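Local structure of protein ElaA (Pseudomonas aeruginosa, 1XEB) at residues A[28-31]-A[36-39]; A[19-24]-A[42-47]; A[120-125]-A[130-135]. The protein probably transfers an acyl group from an acyl-coenzyme A, most likely acetyl-CoA, to an amine, as a GNAT-fold N-acyltransferase of the ElaA family. One frame throughout, in Å; residues are numbered along the deposited sequence.

Contact 1 (A[28-31]-A[36-39]); sequences VFVV and PYQE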
# COMPACT_ATOMS: atom_id res chain seq x y z
N VAL A 28 -7.27 10.70 0.73
CA VAL A 28 -6.59 10.69 -0.56
C VAL A 28 -7.32 9.96 -1.69
O VAL A 28 -7.56 10.55 -2.72
CB VAL A 28 -5.17 10.12 -0.41
CG1 VAL A 28 -4.47 10.06 -1.76
CG2 VAL A 28 -4.38 11.03 0.54
N PHE A 29 -7.66 8.69 -1.50
CA PHE A 29 -8.35 7.93 -2.55
C PHE A 29 -9.80 8.32 -2.78
O PHE A 29 -10.28 8.23 -3.91
CB PHE A 29 -8.25 6.42 -2.27
CG PHE A 29 -6.85 5.91 -2.20
CD1 PHE A 29 -6.42 5.16 -1.11
CD2 PHE A 29 -5.93 6.24 -3.19
CE1 PHE A 29 -5.10 4.75 -0.99
CE2 PHE A 29 -4.61 5.84 -3.09
CZ PHE A 29 -4.19 5.09 -1.99
N VAL A 30 -10.50 8.74 -1.74
CA VAL A 30 -11.89 9.15 -1.93
C VAL A 30 -12.03 10.65 -2.19
O VAL A 30 -12.51 11.06 -3.24
CB VAL A 30 -12.77 8.80 -0.71
CG1 VAL A 30 -14.19 9.30 -0.94
CG2 VAL A 30 -12.77 7.32 -0.48
N VAL A 31 -11.60 11.47 -1.25
CA VAL A 31 -11.76 12.91 -1.40
C VAL A 31 -10.90 13.65 -2.42
O VAL A 31 -11.41 14.13 -3.43
CB VAL A 31 -11.61 13.64 -0.06
CG1 VAL A 31 -11.90 15.15 -0.24
CG2 VAL A 31 -12.56 13.03 0.96
N PRO A 36 -15.81 8.14 -5.28
CA PRO A 36 -16.73 7.60 -4.28
C PRO A 36 -16.83 6.09 -4.38
O PRO A 36 -17.87 5.55 -4.79
CB PRO A 36 -18.04 8.29 -4.62
CG PRO A 36 -17.99 8.34 -6.12
CD PRO A 36 -16.56 8.76 -6.40
N TYR A 37 -15.75 5.42 -3.99
CA TYR A 37 -15.68 3.97 -4.02
C TYR A 37 -15.60 3.46 -2.58
O TYR A 37 -15.45 4.25 -1.65
CB TYR A 37 -14.47 3.51 -4.84
CG TYR A 37 -13.17 3.40 -4.07
CD1 TYR A 37 -12.59 4.51 -3.45
CD2 TYR A 37 -12.50 2.19 -3.98
CE1 TYR A 37 -11.38 4.41 -2.76
CE2 TYR A 37 -11.30 2.07 -3.30
CZ TYR A 37 -10.73 3.17 -2.69
OH TYR A 37 -9.54 3.03 -2.03
N GLN A 38 -15.70 2.15 -2.42
CA GLN A 38 -15.70 1.51 -1.11
C GLN A 38 -14.32 1.30 -0.54
O GLN A 38 -13.75 0.22 -0.65
CB GLN A 38 -16.45 0.17 -1.17
CG GLN A 38 -16.36 -0.65 0.10
CD GLN A 38 -16.77 0.14 1.35
OE1 GLN A 38 -16.04 1.04 1.81
NE2 GLN A 38 -17.94 -0.19 1.89
N GLU A 39 -13.80 2.33 0.11
CA GLU A 39 -12.49 2.31 0.72
C GLU A 39 -12.35 1.20 1.77
O GLU A 39 -11.30 0.57 1.86
CB GLU A 39 -12.21 3.67 1.36
CG GLU A 39 -10.83 3.85 1.97
CD GLU A 39 -9.72 3.67 0.96
OE1 GLU A 39 -9.75 4.39 -0.06
OE2 GLU A 39 -8.82 2.83 1.18
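F29 and V30, near the C-terminal end of helix 15-32 of the GNAT fold, meet Y37 and E39 of the loop that turns back alongside it. The close part centres on CB of F29. E39 OE1 lies 3.4 Å from F29 CB and near the plane of the F29 ring at its edge, where it also reaches F29 CD1 at 3.6 Å; ring and carboxylate planes differ by only 20°. A bend at chi2 of E39 (60°) folds the carboxylate back to this place. Y37 brings its phenol end to the same spot, with OH 3.6 Å from F29 CB, and donates a hydrogen bond to E39 OE1 that is modelled as very short, so its exact length is doubtful. The other carboxylate oxygen, OE2, forms salt bridges with R25 and R80, which place the group between the helix and strand 76-83.

Separations are longer around V30, although the loop covers it broadly: its CG2 lies 3.9 Å from CE1 of Y37 and farther from CB of E39, with no hydrogen bond between the two segments. The exposed side is that of P36 and Q38, whose CB atoms point away from the helix. Q38 centres an inverse gamma turn, which brings the chain back over the tyrosine: the amide N of E39 sits 4.1 Å above the centre of the Y37 ring.

Contact 2 (A[19-24]-A[42-47]); sequences YALLQL and GLDLVG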
# COMPACT_ATOMS: atom_id res chain seq x y z
N TYR A 19 -8.56 3.72 12.75
CA TYR A 19 -9.29 4.91 12.39
C TYR A 19 -8.37 5.81 11.57
O TYR A 19 -8.72 6.24 10.47
CB TYR A 19 -9.75 5.60 13.68
CG TYR A 19 -10.84 6.62 13.46
CD1 TYR A 19 -10.53 7.96 13.29
CD2 TYR A 19 -12.17 6.22 13.33
CE1 TYR A 19 -11.52 8.89 13.00
CE2 TYR A 19 -13.15 7.13 13.04
CZ TYR A 19 -12.82 8.47 12.87
OH TYR A 19 -13.80 9.39 12.57
N ALA A 20 -7.17 6.05 12.08
CA ALA A 20 -6.20 6.91 11.40
C ALA A 20 -5.89 6.48 9.98
O ALA A 20 -5.95 7.28 9.05
CB ALA A 20 -4.91 7.01 12.20
N LEU A 21 -5.56 5.20 9.81
CA LEU A 21 -5.22 4.71 8.48
C LEU A 21 -6.42 4.74 7.52
O LEU A 21 -6.26 4.94 6.33
CB LEU A 21 -4.60 3.30 8.57
CG LEU A 21 -5.50 2.08 8.82
CD1 LEU A 21 -6.01 1.51 7.50
CD2 LEU A 21 -4.69 1.01 9.54
N LEU A 22 -7.64 4.54 8.03
CA LEU A 22 -8.78 4.59 7.14
C LEU A 22 -9.08 6.05 6.80
O LEU A 22 -9.55 6.38 5.71
CB LEU A 22 -10.01 3.93 7.77
CG LEU A 22 -9.97 2.40 7.86
CD1 LEU A 22 -11.25 1.88 8.55
CD2 LEU A 22 -9.84 1.82 6.44
N GLN A 23 -8.79 6.93 7.74
CA GLN A 23 -9.04 8.33 7.51
C GLN A 23 -8.07 8.91 6.47
O GLN A 23 -8.45 9.78 5.68
CB GLN A 23 -8.92 9.09 8.81
CG GLN A 23 -9.49 10.47 8.72
CD GLN A 23 -8.48 11.48 9.14
OE1 GLN A 23 -8.03 12.30 8.33
NE2 GLN A 23 -8.09 11.43 10.41
N LEU A 24 -6.83 8.44 6.49
CA LEU A 24 -5.83 8.94 5.53
C LEU A 24 -6.18 8.42 4.14
O LEU A 24 -6.14 9.14 3.14
CB LEU A 24 -4.43 8.48 5.93
CG LEU A 24 -3.31 8.85 4.95
CD1 LEU A 24 -3.28 10.35 4.71
CD2 LEU A 24 -1.98 8.37 5.50
N GLY A 42 -13.01 -4.59 3.35
CA GLY A 42 -13.00 -5.91 3.97
C GLY A 42 -11.70 -6.71 3.97
O GLY A 42 -11.66 -7.81 4.53
N LEU A 43 -10.63 -6.20 3.37
CA LEU A 43 -9.38 -6.96 3.37
C LEU A 43 -8.42 -6.49 4.46
O LEU A 43 -7.29 -6.99 4.58
CB LEU A 43 -8.69 -6.85 2.01
CG LEU A 43 -9.55 -7.29 0.83
CD1 LEU A 43 -8.85 -6.94 -0.46
CD2 LEU A 43 -9.82 -8.80 0.93
N ASP A 44 -8.90 -5.54 5.26
CA ASP A 44 -8.09 -4.96 6.32
C ASP A 44 -7.92 -5.77 7.59
O ASP A 44 -6.85 -5.75 8.18
CB ASP A 44 -8.62 -3.58 6.69
CG ASP A 44 -8.38 -2.56 5.60
OD1 ASP A 44 -9.36 -2.05 5.02
OD2 ASP A 44 -7.21 -2.24 5.33
N LEU A 45 -8.95 -6.49 8.01
CA LEU A 45 -8.85 -7.29 9.24
C LEU A 45 -9.02 -8.79 9.03
O LEU A 45 -9.79 -9.44 9.73
CB LEU A 45 -9.90 -6.81 10.26
CG LEU A 45 -10.15 -5.31 10.36
CD1 LEU A 45 -11.29 -5.07 11.37
CD2 LEU A 45 -8.87 -4.58 10.78
N VAL A 46 -8.30 -9.36 8.07
CA VAL A 46 -8.39 -10.79 7.81
C VAL A 46 -7.02 -11.40 7.59
O VAL A 46 -6.07 -10.67 7.28
CB VAL A 46 -9.24 -11.09 6.55
CG1 VAL A 46 -10.70 -10.69 6.80
CG2 VAL A 46 -8.64 -10.34 5.34
N GLY A 47 -6.94 -12.72 7.75
CA GLY A 47 -5.69 -13.44 7.58
C GLY A 47 -4.52 -12.76 8.26
O GLY A 47 -4.57 -12.49 9.47
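With chi1 near -70° in both L22 and D44, each CG lies opposite its own carbonyl carbon, and the two side chains meet at an oblique angle between helix 15-32 and the loop that follows it. With CD1 of L22 trans to CA (chi2 179°), the other methyl, CD2, is turned to the loop and lies 4.2 Å from D44 OD1. One residue earlier, L21 points its CB toward the loop and brings CD1 to 4.5 Å from D44 OD2, so the neighbouring leucines border different oxygens of one carboxylate. The backbones stay well apart, the nearest pair of CA atoms being those of L22 and D44 at 9.6 Å.

The carboxylate finds its polar partners beyond the leucines. OD2 forms a salt bridge with NH2 of R25, just past L24 on the same helix, and a long, weak ion pair with R65 of strand 59-67. L21 also packs on L60 and Y63 of that strand, which ties this face of the helix to the GNAT sheet.

No hydrogen bond links 19-24 to 42-47 directly. The chemistry is that of a buried charge with arginine as its counter-ion; burial with methyls on its flank would be expected to make the pairing with R25 matter more.

Contact 3 (A[120-125]-A[130-135]); sequences HLQAYY and FVAVTE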
# COMPACT_ATOMS: atom_id res chain seq x y z
N HIS A 120 0.64 4.84 -15.98
CA HIS A 120 1.80 5.69 -16.23
C HIS A 120 3.05 5.47 -15.36
O HIS A 120 4.15 5.30 -15.91
CB HIS A 120 1.41 7.18 -16.23
CG HIS A 120 1.02 7.72 -14.89
ND1 HIS A 120 -0.29 7.80 -14.46
CD2 HIS A 120 1.78 8.21 -13.87
CE1 HIS A 120 -0.33 8.31 -13.25
NE2 HIS A 120 0.91 8.57 -12.86
N LEU A 121 2.93 5.48 -14.04
CA LEU A 121 4.12 5.29 -13.23
C LEU A 121 4.59 3.84 -13.28
O LEU A 121 4.99 3.25 -12.28
CB LEU A 121 3.89 5.73 -11.77
CG LEU A 121 2.48 5.76 -11.18
CD1 LEU A 121 1.88 4.39 -11.28
CD2 LEU A 121 2.53 6.23 -9.72
N GLN A 122 4.57 3.29 -14.49
CA GLN A 122 4.97 1.90 -14.73
C GLN A 122 6.49 1.74 -14.69
O GLN A 122 6.99 0.68 -14.28
CB GLN A 122 4.39 1.44 -16.08
CG GLN A 122 4.59 -0.02 -16.42
CD GLN A 122 3.92 -0.43 -17.73
OE1 GLN A 122 4.25 -1.47 -18.32
NE2 GLN A 122 2.97 0.38 -18.19
N ALA A 123 7.23 2.77 -15.08
CA ALA A 123 8.70 2.71 -15.06
C ALA A 123 9.19 2.82 -13.62
O ALA A 123 10.14 2.15 -13.22
CB ALA A 123 9.29 3.84 -15.89
N TYR A 124 8.53 3.68 -12.86
CA TYR A 124 8.88 3.90 -11.46
C TYR A 124 9.03 2.60 -10.68
O TYR A 124 9.94 2.44 -9.89
CB TYR A 124 7.80 4.78 -10.82
CG TYR A 124 8.00 5.03 -9.35
CD1 TYR A 124 7.55 4.12 -8.39
CD2 TYR A 124 8.62 6.20 -8.91
CE1 TYR A 124 7.71 4.37 -7.02
CE2 TYR A 124 8.79 6.45 -7.56
CZ TYR A 124 8.34 5.54 -6.62
OH TYR A 124 8.49 5.83 -5.29
N TYR A 125 8.11 1.67 -10.91
CA TYR A 125 8.14 0.38 -10.23
C TYR A 125 9.11 -0.57 -10.90
O TYR A 125 9.73 -1.41 -10.24
CB TYR A 125 6.74 -0.24 -10.21
CG TYR A 125 5.76 0.55 -9.39
CD1 TYR A 125 5.80 0.51 -8.00
CD2 TYR A 125 4.83 1.38 -9.99
CE1 TYR A 125 4.93 1.28 -7.24
CE2 TYR A 125 3.97 2.15 -9.25
CZ TYR A 125 4.02 2.10 -7.87
OH TYR A 125 3.17 2.91 -7.13
N PHE A 130 9.82 -4.53 -10.58
CA PHE A 130 8.50 -5.00 -10.97
C PHE A 130 8.40 -5.06 -12.49
O PHE A 130 8.99 -4.24 -13.18
CB PHE A 130 7.41 -4.09 -10.41
CG PHE A 130 7.16 -4.28 -8.93
CD1 PHE A 130 6.19 -5.17 -8.49
CD2 PHE A 130 7.88 -3.56 -7.99
CE1 PHE A 130 5.93 -5.34 -7.11
CE2 PHE A 130 7.64 -3.71 -6.63
CZ PHE A 130 6.66 -4.61 -6.19
N VAL A 131 7.67 -6.05 -13.01
CA VAL A 131 7.47 -6.20 -14.45
C VAL A 131 5.98 -6.36 -14.71
O VAL A 131 5.27 -6.94 -13.90
CB VAL A 131 8.22 -7.44 -15.00
CG1 VAL A 131 7.95 -7.60 -16.51
CG2 VAL A 131 9.72 -7.29 -14.76
N ALA A 132 5.51 -5.85 -15.84
CA ALA A 132 4.09 -5.93 -16.20
C ALA A 132 3.58 -7.37 -16.32
O ALA A 132 4.24 -8.22 -16.92
CB ALA A 132 3.85 -5.19 -17.51
N VAL A 133 2.41 -7.65 -15.75
CA VAL A 133 1.84 -9.00 -15.85
C VAL A 133 0.39 -9.06 -16.33
O VAL A 133 -0.19 -10.13 -16.42
CB VAL A 133 1.92 -9.77 -14.50
CG1 VAL A 133 3.33 -10.34 -14.31
CG2 VAL A 133 1.54 -8.83 -13.34
N THR A 134 -0.19 -7.91 -16.64
CA THR A 134 -1.56 -7.87 -17.13
C THR A 134 -1.64 -6.82 -18.23
O THR A 134 -0.69 -6.08 -18.44
CB THR A 134 -2.59 -7.49 -16.03
OG1 THR A 134 -2.37 -6.14 -15.60
CG2 THR A 134 -2.48 -8.43 -14.84
N GLU A 135 -2.76 -6.78 -18.94
CA GLU A 135 -2.95 -5.78 -19.97
C GLU A 135 -3.48 -4.60 -19.14
O GLU A 135 -3.84 -4.80 -17.97
CB GLU A 135 -3.99 -6.26 -20.98
CG GLU A 135 -3.83 -5.70 -22.40
CD GLU A 135 -2.57 -6.20 -23.12
OE1 GLU A 135 -1.47 -5.66 -22.85
OE2 GLU A 135 -2.68 -7.13 -23.95
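Y125 and F130 join the end of the short helix 122-126 to the strand that follows it, in the C-terminal part of the GNAT fold, where strand 130-132 pairs with strand 142-149. A single backbone hydrogen bond crosses between the segments: F130 N donates to Y125 O over 3.1 Å. The bond is fairly straight at the hydrogen (162°), but the donor stands 40° out of the carbonyl plane. The same carbonyl oxygen also lies in the plane of the F130 ring, at its edge, 3.6 Å from F130 CD2.

The apolar component is compact. CB of Y125 meets CB of F130 at 3.9 Å; from there the end of Y125 leads away from the strand, while F130 stays by the Y125 carbonyl. The tyrosine ring receives CD1 of its neighbour Y124 over the centre of one face, 3.9 Å above it, and CD1 of L121 in plane at its edge. Both Y125 and F130 also pack on L115 of strand 113-118, which seats this connection against the main sheet.

Among polar side chains, Q122 takes part. Its extended chain reaches across to A132, its OE1 stopping 3.8 Å from the A132 CB. That is a van der Waals approach; the amide nitrogen NE2 is instead hydrogen-bonded to A119 O, and the side chain also packs on I145 and M147. Outside the contact, T134 OG1 bonds to E135 O and to G146 N, anchoring 130-135 to strand 142-149.

The helix-to-strand connection is thus closed by a main-chain bond and by the packing of Y125 on F130, while Q122 NE2 and T134 OG1 find their partners outside this interface.

How the contacts relate
Contacts 1 and 2 both hold helix 15-32 to the loop leading to strand 50-56, with contact 1 nested inside the chain loop that contact 2 closes; their centres lie 13 Å apart. R25 connects them chemically, since it forms salt bridges with both E39 and D44. Contact 2 is buried and sets aliphatic groups beside a carboxylate, whereas contact 1 is partly buried and adds aromatic packing. Contact 3 is also partly buried but joins other elements, helix 122-126 and strand 130-132, on the opposite side of the chain's centre from contact 2. It alone has a hydrogen bond crossing between its segments, and no acidic group takes part in its touch.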